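Side-chain contacts in hydroquinone dioxygenase large subunit (Pseudomonas sp., PDB 4ZXA), which probably opens the ring of hydroquinone with molecular oxygen, as the cupin-type, metal-bearing subunit of a two-subunit iron(II)-dependent 1,2-dioxygenase: residues M70-A75 and V228-S233; A145-T150 and E248-P253. One frame throughout, in Å; residues are numbered along the deposited sequence. Where two conformers were deposited one is given.

Contact 1. Residues M70-A75 and V228-S233; sequences MMRDVA and VTWNPS. With H8N (4-hydroxybenzonitrile), chain J.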
ATOM      1  N   MET E  70      -3.828 -11.511  -6.771  1.00 22.63           N
ATOM      2  CA  MET E  70      -3.785 -12.645  -7.692  1.00 24.20           C
ATOM      3  C   MET E  70      -4.880 -13.616  -7.330  1.00 23.79           C
ATOM      4  O   MET E  70      -5.471 -14.265  -8.204  1.00 21.80           O
ATOM      5  CB  MET E  70      -2.426 -13.363  -7.668  1.00 22.42           C
ATOM      6  CG  MET E  70      -2.404 -14.623  -8.539  1.00 23.39           C
ATOM      7  SD  MET E  70      -0.746 -15.262  -8.852  1.00 30.95           S
ATOM      8  CE  MET E  70      -0.108 -13.952  -9.921  1.00 21.39           C
ATOM      9  N   MET E  71      -5.155 -13.702  -6.032  1.00 22.96           N
ATOM     10  CA  MET E  71      -6.249 -14.542  -5.553  1.00 23.04           C
ATOM     11  C   MET E  71      -7.557 -14.106  -6.176  1.00 25.25           C
ATOM     12  O   MET E  71      -8.356 -14.951  -6.555  1.00 27.40           O
ATOM     13  CB  MET E  71      -6.379 -14.484  -4.040  1.00 25.39           C
ATOM     14  CG  MET E  71      -7.502 -15.344  -3.516  1.00 26.92           C
ATOM     15  SD  MET E  71      -7.085 -17.085  -3.467  1.00 28.62           S
ATOM     16  CE  MET E  71      -8.178 -17.773  -4.718  1.00 24.61           C
ATOM     17  N   ARG E  72      -7.784 -12.796  -6.288  1.00 20.48           N
ATOM     18  CA  ARG E  72      -9.018 -12.330  -6.907  1.00 20.65           C
ATOM     19  C   ARG E  72      -8.994 -12.665  -8.391  1.00 24.62           C
ATOM     20  O   ARG E  72      -9.973 -13.187  -8.923  1.00 21.82           O
ATOM     21  CB  ARG E  72      -9.282 -10.824  -6.673  1.00 19.31           C
ATOM     22  CG  ARG E  72      -9.501 -10.415  -5.189  1.00 17.00           C
ATOM     23  CD  ARG E  72     -10.421 -11.394  -4.492  1.00 19.36           C
ATOM     24  NE  ARG E  72     -10.714 -11.076  -3.097  1.00 19.36           N
ATOM     25  CZ  ARG E  72      -9.846 -11.209  -2.093  1.00 22.43           C
ATOM     26  NH1 ARG E  72      -8.595 -11.600  -2.328  1.00 22.19           N
ATOM     27  NH2 ARG E  72     -10.220 -10.929  -0.855  1.00 23.47           N
ATOM     28  N   ASP E  73      -7.867 -12.390  -9.050  1.00 23.19           N
ATOM     29  CA  ASP E  73      -7.777 -12.611 -10.495  1.00 25.29           C
ATOM     30  C   ASP E  73      -8.066 -14.065 -10.849  1.00 26.45           C
ATOM     31  O   ASP E  73      -8.693 -14.352 -11.870  1.00 29.74           O
ATOM     32  CB  ASP E  73      -6.410 -12.203 -11.054  1.00 21.70           C
ATOM     33  CG  ASP E  73      -6.515 -11.463 -12.382  1.00 27.41           C
ATOM     34  OD1 ASP E  73      -7.640 -11.302 -12.922  1.00 25.75           O
ATOM     35  OD2 ASP E  73      -5.458 -11.033 -12.890  1.00 27.85           O
ATOM     36  N   VAL E  74      -7.612 -14.977  -9.997  1.00 25.43           N
ATOM     37  CA  VAL E  74      -7.792 -16.397 -10.255  1.00 25.98           C
ATOM     38  C   VAL E  74      -9.222 -16.818  -9.981  1.00 28.12           C
ATOM     39  O   VAL E  74      -9.805 -17.581 -10.754  1.00 29.03           O
ATOM     40  CB  VAL E  74      -6.839 -17.266  -9.421  1.00 23.34           C
ATOM     41  CG1 VAL E  74      -7.412 -18.663  -9.253  1.00 22.50           C
ATOM     42  CG2 VAL E  74      -5.480 -17.309 -10.074  1.00 21.30           C
ATOM     43  N   ALA E  75      -9.781 -16.310  -8.885  1.00 22.74           N
ATOM     44  CA  ALA E  75     -11.118 -16.692  -8.467  1.00 24.26           C
ATOM     45  C   ALA E  75     -12.153 -16.137  -9.436  1.00 30.30           C
ATOM     46  O   ALA E  75     -13.211 -16.737  -9.626  1.00 29.99           O
ATOM     47  CB  ALA E  75     -11.400 -16.208  -7.046  1.00 21.65           C
ATOM     48  N   VAL E 228     -15.232 -15.153   2.850  1.00 25.01           N
ATOM     49  CA  VAL E 228     -14.285 -14.471   1.960  1.00 22.46           C
ATOM     50  C   VAL E 228     -14.721 -13.034   1.746  1.00 21.42           C
ATOM     51  O   VAL E 228     -15.889 -12.702   1.928  1.00 24.12           O
ATOM     52  CB  VAL E 228     -14.185 -15.157   0.573  1.00 26.03           C
ATOM     53  CG1 VAL E 228     -13.767 -16.606   0.723  1.00 25.86           C
ATOM     54  CG2 VAL E 228     -15.517 -15.063  -0.171  1.00 17.09           C
ATOM     55  N   THR E 229     -13.786 -12.180   1.356  1.00 19.65           N
ATOM     56  CA  THR E 229     -14.110 -10.787   1.066  1.00 20.46           C
ATOM     57  C   THR E 229     -13.890 -10.424  -0.404  1.00 19.26           C
ATOM     58  O   THR E 229     -13.125 -11.070  -1.108  1.00 18.65           O
ATOM     59  CB  THR E 229     -13.288  -9.833   1.928  1.00 18.85           C
ATOM     60  OG1 THR E 229     -11.901  -9.982   1.596  1.00 26.97           O
ATOM     61  CG2 THR E 229     -13.496 -10.142   3.382  1.00 24.64           C
ATOM     62  N   TRP E 230     -14.575  -9.380  -0.851  1.00 21.56           N
ATOM     63  CA  TRP E 230     -14.489  -8.927  -2.235  1.00 19.08           C
ATOM     64  C   TRP E 230     -14.594 -10.089  -3.219  1.00 23.40           C
ATOM     65  O   TRP E 230     -13.673 -10.352  -4.017  1.00 23.38           O
ATOM     66  CB  TRP E 230     -13.222  -8.130  -2.432  1.00 17.16           C
ATOM     67  CG  TRP E 230     -13.075  -7.033  -1.410  1.00 19.81           C
ATOM     68  CD1 TRP E 230     -12.345  -7.079  -0.261  1.00 16.90           C
ATOM     69  CD2 TRP E 230     -13.683  -5.740  -1.451  1.00 18.51           C
ATOM     70  NE1 TRP E 230     -12.445  -5.887   0.415  1.00 20.51           N
ATOM     71  CE2 TRP E 230     -13.267  -5.049  -0.293  1.00 23.69           C
ATOM     72  CE3 TRP E 230     -14.535  -5.093  -2.350  1.00 20.44           C
ATOM     73  CZ2 TRP E 230     -13.669  -3.738  -0.024  1.00 23.17           C
ATOM     74  CZ3 TRP E 230     -14.935  -3.799  -2.085  1.00 18.71           C
ATOM     75  CH2 TRP E 230     -14.498  -3.131  -0.935  1.00 19.89           C
ATOM     76  N   ASN E 231     -15.726 -10.789  -3.150  1.00 19.84           N
ATOM     77  CA  ASN E 231     -15.974 -11.914  -4.032  1.00 23.22           C
ATOM     78  C   ASN E 231     -17.435 -12.083  -4.438  1.00 20.56           C
ATOM     79  O   ASN E 231     -18.163 -12.882  -3.854  1.00 19.43           O
ATOM     80  CB  ASN E 231     -15.441 -13.200  -3.415  1.00 25.77           C
ATOM     81  CG  ASN E 231     -15.250 -14.293  -4.450  1.00 29.52           C
ATOM     82  OD1 ASN E 231     -14.640 -14.071  -5.496  1.00 24.02           O
ATOM     83  ND2 ASN E 231     -15.792 -15.469  -4.175  1.00 29.12           N
ATOM     84  N   PRO E 232     -17.859 -11.319  -5.449  1.00 23.26           N
ATOM     85  CA  PRO E 232     -19.234 -11.414  -5.947  1.00 24.81           C
ATOM     86  C   PRO E 232     -19.576 -12.869  -6.256  1.00 29.22           C
ATOM     87  O   PRO E 232     -18.850 -13.519  -7.016  1.00 24.72           O
ATOM     88  CB  PRO E 232     -19.202 -10.578  -7.235  1.00 20.99           C
ATOM     89  CG  PRO E 232     -18.054  -9.596  -7.015  1.00 20.71           C
ATOM     90  CD  PRO E 232     -17.031 -10.389  -6.241  1.00 21.75           C
ATOM     91  N   SER E 233     -20.660 -13.367  -5.660  1.00 26.86           N
ATOM     92  CA  SER E 233     -21.083 -14.744  -5.833  1.00 23.36           C
ATOM     93  C   SER E 233     -22.595 -14.777  -6.125  1.00 27.91           C
ATOM     94  O   SER E 233     -23.373 -14.076  -5.468  1.00 27.90           O
ATOM     95  CB  SER E 233     -20.740 -15.545  -4.574  1.00 22.25           C
ATOM     96  OG  SER E 233     -21.015 -16.922  -4.747  1.00 26.38           O
TER
HETATM   97  NAA H8N J 402     -15.360  -3.901 -10.003  1.00 25.61           N
HETATM   98  CAC H8N J 402     -15.541  -4.519  -9.058  1.00 26.08           C
HETATM   99  CAI H8N J 402     -15.808  -5.297  -7.813  1.00 22.33           C
HETATM  100  CAF H8N J 402     -16.625  -4.728  -6.844  1.00 26.14           C
HETATM  101  CAD H8N J 402     -16.895  -5.420  -5.667  1.00 25.04           C
HETATM  102  CAH H8N J 402     -16.330  -6.675  -5.503  1.00 21.20           C
HETATM  103  OAB H8N J 402     -16.579  -7.360  -4.344  1.00 24.40           O
HETATM  104  CAE H8N J 402     -15.512  -7.247  -6.471  1.00 23.16           C
HETATM  105  CAG H8N J 402     -15.251  -6.550  -7.641  1.00 22.78           C

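Contact 2. Residues A145-T150 and E248-P253; sequences AAPEET and EEFILP. With H8N (4-hydroxybenzonitrile), chain J.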
ATOM      1  N   ALA E 145      -9.162 -13.257   2.882  1.00 22.95           N
ATOM      2  CA  ALA E 145      -9.694 -12.681   4.107  1.00 28.44           C
ATOM      3  C   ALA E 145      -9.133 -11.293   4.372  1.00 27.27           C
ATOM      4  O   ALA E 145      -8.093 -10.926   3.828  1.00 24.39           O
ATOM      5  CB  ALA E 145      -9.393 -13.594   5.276  1.00 26.86           C
ATOM      6  N   ALA E 146      -9.834 -10.527   5.205  1.00 24.61           N
ATOM      7  CA  ALA E 146      -9.345  -9.229   5.653  1.00 23.48           C
ATOM      8  C   ALA E 146      -8.186  -9.418   6.612  1.00 25.27           C
ATOM      9  O   ALA E 146      -8.023 -10.492   7.197  1.00 23.81           O
ATOM     10  CB  ALA E 146     -10.443  -8.440   6.322  1.00 24.89           C
ATOM     11  N   PRO E 147      -7.367  -8.375   6.764  1.00 23.30           N
ATOM     12  CA  PRO E 147      -6.145  -8.481   7.564  1.00 23.44           C
ATOM     13  C   PRO E 147      -6.421  -8.874   9.011  1.00 22.71           C
ATOM     14  O   PRO E 147      -5.708  -9.700   9.563  1.00 24.56           O
ATOM     15  CB  PRO E 147      -5.545  -7.080   7.460  1.00 25.15           C
ATOM     16  CG  PRO E 147      -6.042  -6.577   6.121  1.00 22.17           C
ATOM     17  CD  PRO E 147      -7.417  -7.129   5.981  1.00 20.56           C
ATOM     18  N   GLU E 148      -7.455  -8.297   9.604  0.57 24.48           N
ATOM     19  CA  GLU E 148      -7.831  -8.609  10.982  0.57 25.52           C
ATOM     20  C   GLU E 148      -8.217 -10.074  11.176  0.57 27.47           C
ATOM     21  O   GLU E 148      -8.334 -10.552  12.305  0.57 27.43           O
ATOM     22  CB  GLU E 148      -8.979  -7.698  11.431  0.57 25.35           C
ATOM     23  CG  GLU E 148      -8.520  -6.345  11.913  0.57 23.81           C
ATOM     24  CD  GLU E 148      -7.706  -6.449  13.183  0.57 27.71           C
ATOM     25  OE1 GLU E 148      -8.311  -6.363  14.278  0.57 30.28           O
ATOM     26  OE2 GLU E 148      -6.467  -6.620  13.087  0.57 24.21           O
ATOM     27  N   GLU E 149      -8.404 -10.782  10.068  1.00 28.98           N
ATOM     28  CA  GLU E 149      -8.883 -12.159  10.109  1.00 27.72           C
ATOM     29  C   GLU E 149      -7.810 -13.201   9.862  1.00 28.80           C
ATOM     30  O   GLU E 149      -8.072 -14.395   9.951  1.00 28.80           O
ATOM     31  CB  GLU E 149      -9.930 -12.382   9.020  1.00 28.82           C
ATOM     32  CG  GLU E 149     -11.230 -11.644   9.139  1.00 28.36           C
ATOM     33  CD  GLU E 149     -12.216 -12.127   8.082  1.00 31.61           C
ATOM     34  OE1 GLU E 149     -11.972 -11.918   6.872  1.00 30.20           O
ATOM     35  OE2 GLU E 149     -13.227 -12.747   8.460  1.00 36.73           O
ATOM     36  N   THR E 150      -6.619 -12.779   9.482  1.00 26.65           N
ATOM     37  CA  THR E 150      -5.638 -13.764   9.071  1.00 26.09           C
ATOM     38  C   THR E 150      -4.273 -13.403   9.608  1.00 25.06           C
ATOM     39  O   THR E 150      -4.109 -12.359  10.252  1.00 25.79           O
ATOM     40  CB  THR E 150      -5.595 -13.905   7.538  1.00 30.52           C
ATOM     41  OG1 THR E 150      -4.887 -15.100   7.183  1.00 32.47           O
ATOM     42  CG2 THR E 150      -4.922 -12.690   6.897  1.00 26.48           C
ATOM     43  N   GLU E 248     -17.723  -7.132   1.940  1.00 20.64           N
ATOM     44  CA  GLU E 248     -16.519  -6.359   1.693  1.00 21.68           C
ATOM     45  C   GLU E 248     -15.921  -5.805   2.981  1.00 21.75           C
ATOM     46  O   GLU E 248     -16.611  -5.200   3.805  1.00 19.35           O
ATOM     47  CB  GLU E 248     -16.810  -5.202   0.724  1.00 19.68           C
ATOM     48  CG  GLU E 248     -17.903  -5.477  -0.293  1.00 21.08           C
ATOM     49  CD  GLU E 248     -17.518  -6.495  -1.360  1.00 27.07           C
ATOM     50  OE1 GLU E 248     -16.981  -7.576  -1.019  1.00 24.36           O
ATOM     51  OE2 GLU E 248     -17.770  -6.212  -2.554  1.00 25.80           O
ATOM     52  N   GLU E 249     -14.629  -6.037   3.159  1.00 22.70           N
ATOM     53  CA  GLU E 249     -13.901  -5.511   4.302  1.00 22.74           C
ATOM     54  C   GLU E 249     -12.560  -4.958   3.836  1.00 21.87           C
ATOM     55  O   GLU E 249     -11.971  -5.468   2.890  1.00 21.10           O
ATOM     56  CB  GLU E 249     -13.705  -6.584   5.371  1.00 18.59           C
ATOM     57  CG  GLU E 249     -13.332  -6.024   6.728  1.00 23.15           C
ATOM     58  CD  GLU E 249     -13.316  -7.071   7.814  1.00 24.88           C
ATOM     59  OE1 GLU E 249     -13.945  -8.128   7.641  1.00 21.71           O
ATOM     60  OE2 GLU E 249     -12.672  -6.833   8.849  1.00 24.25           O
ATOM     61  N   PHE E 250     -12.072  -3.930   4.520  1.00 20.83           N
ATOM     62  CA  PHE E 250     -10.820  -3.289   4.145  1.00 19.84           C
ATOM     63  C   PHE E 250     -10.858  -2.689   2.740  1.00 19.33           C
ATOM     64  O   PHE E 250     -11.746  -1.908   2.412  1.00 18.41           O
ATOM     65  CB  PHE E 250      -9.663  -4.284   4.265  1.00 20.16           C
ATOM     66  CG  PHE E 250      -8.311  -3.642   4.297  1.00 22.27           C
ATOM     67  CD1 PHE E 250      -8.083  -2.514   5.060  1.00 19.41           C
ATOM     68  CD2 PHE E 250      -7.262  -4.167   3.562  1.00 22.71           C
ATOM     69  CE1 PHE E 250      -6.840  -1.923   5.091  1.00 22.05           C
ATOM     70  CE2 PHE E 250      -6.020  -3.577   3.591  1.00 20.60           C
ATOM     71  CZ  PHE E 250      -5.808  -2.457   4.355  1.00 20.19           C
ATOM     72  N   ILE E 251      -9.867  -3.029   1.928  1.00 19.24           N
ATOM     73  CA  ILE E 251      -9.741  -2.470   0.588  1.00 20.59           C
ATOM     74  C   ILE E 251      -9.856  -3.500  -0.526  1.00 16.77           C
ATOM     75  O   ILE E 251      -9.231  -4.549  -0.465  1.00 19.57           O
ATOM     76  CB  ILE E 251      -8.376  -1.766   0.419  1.00 25.53           C
ATOM     77  CG1 ILE E 251      -8.081  -0.862   1.613  1.00 20.98           C
ATOM     78  CG2 ILE E 251      -8.328  -0.979  -0.878  1.00 21.87           C
ATOM     79  CD1 ILE E 251      -6.677  -0.327   1.630  1.00 23.79           C
ATOM     80  N   LEU E 252     -10.651  -3.191  -1.547  1.00 18.52           N
ATOM     81  CA  LEU E 252     -10.683  -4.015  -2.761  1.00 21.12           C
ATOM     82  C   LEU E 252      -9.235  -4.326  -3.187  1.00 19.44           C
ATOM     83  O   LEU E 252      -8.445  -3.420  -3.432  1.00 18.36           O
ATOM     84  CB  LEU E 252     -11.420  -3.280  -3.888  1.00 15.86           C
ATOM     85  CG  LEU E 252     -11.540  -4.018  -5.228  1.00 19.76           C
ATOM     86  CD1 LEU E 252     -12.384  -5.294  -5.101  1.00 17.55           C
ATOM     87  CD2 LEU E 252     -12.102  -3.106  -6.320  1.00 17.83           C
ATOM     88  N   PRO E 253      -8.872  -5.611  -3.246  1.00 20.37           N
ATOM     89  CA  PRO E 253      -7.468  -5.989  -3.466  1.00 20.66           C
ATOM     90  C   PRO E 253      -6.860  -5.552  -4.826  1.00 22.85           C
ATOM     91  O   PRO E 253      -5.674  -5.756  -5.049  1.00 19.96           O
ATOM     92  CB  PRO E 253      -7.501  -7.516  -3.337  1.00 20.36           C
ATOM     93  CG  PRO E 253      -8.708  -7.801  -2.477  1.00 19.53           C
ATOM     94  CD  PRO E 253      -9.710  -6.773  -2.904  1.00 21.09           C
TER
HETATM   95  NAA H8N J 402     -15.360  -3.901 -10.003  1.00 25.61           N
HETATM   96  CAC H8N J 402     -15.541  -4.519  -9.058  1.00 26.08           C
HETATM   97  CAI H8N J 402     -15.808  -5.297  -7.813  1.00 22.33           C
HETATM   98  CAF H8N J 402     -16.625  -4.728  -6.844  1.00 26.14           C
HETATM   99  CAD H8N J 402     -16.895  -5.420  -5.667  1.00 25.04           C
HETATM  100  CAH H8N J 402     -16.330  -6.675  -5.503  1.00 21.20           C
HETATM  101  OAB H8N J 402     -16.579  -7.360  -4.344  1.00 24.40           O
HETATM  102  CAE H8N J 402     -15.512  -7.247  -6.471  1.00 23.16           C
HETATM  103  CAG H8N J 402     -15.251  -6.550  -7.641  1.00 22.78           C

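Contact 1. Residues M70-A75 and V228-S233
R72 reaches from the last turn of helix 63-75 to the backbone of T229 and W230. The loop 228-233 borders the ligand pocket of the cupin fold. The tight part of the contact is a buried guanidinium set against two successive carbonyl groups. R72 NH2 donates to T229 O at 2.9 Å. R72 NE donates to W230 O at 3.2 Å, and a weak third bond runs from NE to T229 O. W230 O lies in the guanidinium plane, while T229 O is tilted from it by 18°. Both donors stand above the planes of the carbonyls they meet. The R72 side chain bends at chi2 (-44°), and this turns NE and NH2 to the loop. R72 NH1 is used elsewhere, chiefly on P143 O. With an alanine here the T229 and W230 carbonyls would probably lose the R72 N-H groups, and the loop beside the ligand would be held less firmly.

The other end is looser. A75 is partly exposed, and its CB comes no nearer to N231 OD1 than 4.2 Å, a loose van der Waals approach. N231 OD1 has a weak hydrogen bond from W76 NE1 instead, just past the helix end.

The far side of the loop faces 4-hydroxybenzonitrile. With CG anti to its own carbonyl carbon (chi1 -52°), the W230 indole is carried away from the helix, and CE3 lies 3.6 Å from ligand OAB. P232 CG and ligand CAE are 3.5 Å apart.

Contact 2. Residues A145-T150 and E248-P253
E149 OE1 is gripped by A146 N and R310 NH1. A146 N donates to its anti lone pair at 3.0 Å, with an N-H...O angle of 153°. This bond ties the E149 side chain to the residue leading into the short 3-10 turn 147-149. R310 NH1 makes a salt bridge to E149 OE1 and another to E249 OE1, which lies 4.3 Å from E149 OE1. The arginine probably offsets the repulsion between the two carboxylates. E149 OE2 goes to N191. E249 OE2 forms a salt bridge with R192 and a hydrogen bond with Y44 OH of the second copy of this protein.

Beside the charged groups the contact is apolar. E249 has CG anti to its backbone N (chi1 -163°) and stays extended beyond it. This extension presents the flat face of the E249 carboxylate to the A146 methyl, with A146 CB 3.5 Å from E249 CD. Next to it, P147 makes a CH-pi contact with F250. P147 CG sits over one ring face, offset toward the rim, 3.7 Å from F250 CD2. I251 CG1 covers the opposite face. Y44 of the second copy also meets the F250 ring.

E248 turns the other way, toward the ligand, but the very short approach of its OE2 is doubtful. The 145-150 loop packs on a corner between two cupin strands, with the ligand pocket on one side and the subunit interface on the other.

How the contacts relate
The two contacts meet at W230, and their centres lie about 11 Å apart. W230 belongs to contact 1, but its NE1 is 2.6 Å from E249 O of contact 2, a probable hydrogen bond. W230 N also makes a weak hydrogen bond to E248 OE1. R72 adds a second link by packing on P253. Both contacts reach 4-hydroxybenzonitrile. P232 from contact 1 and L252 from contact 2 lie on opposite sides of its ring plane, with L252 CD1 at 3.9 Å from ligand CAE. The cadmium ion is held by H256, N258, E262 and H303, about 10 Å from the W230 side chain.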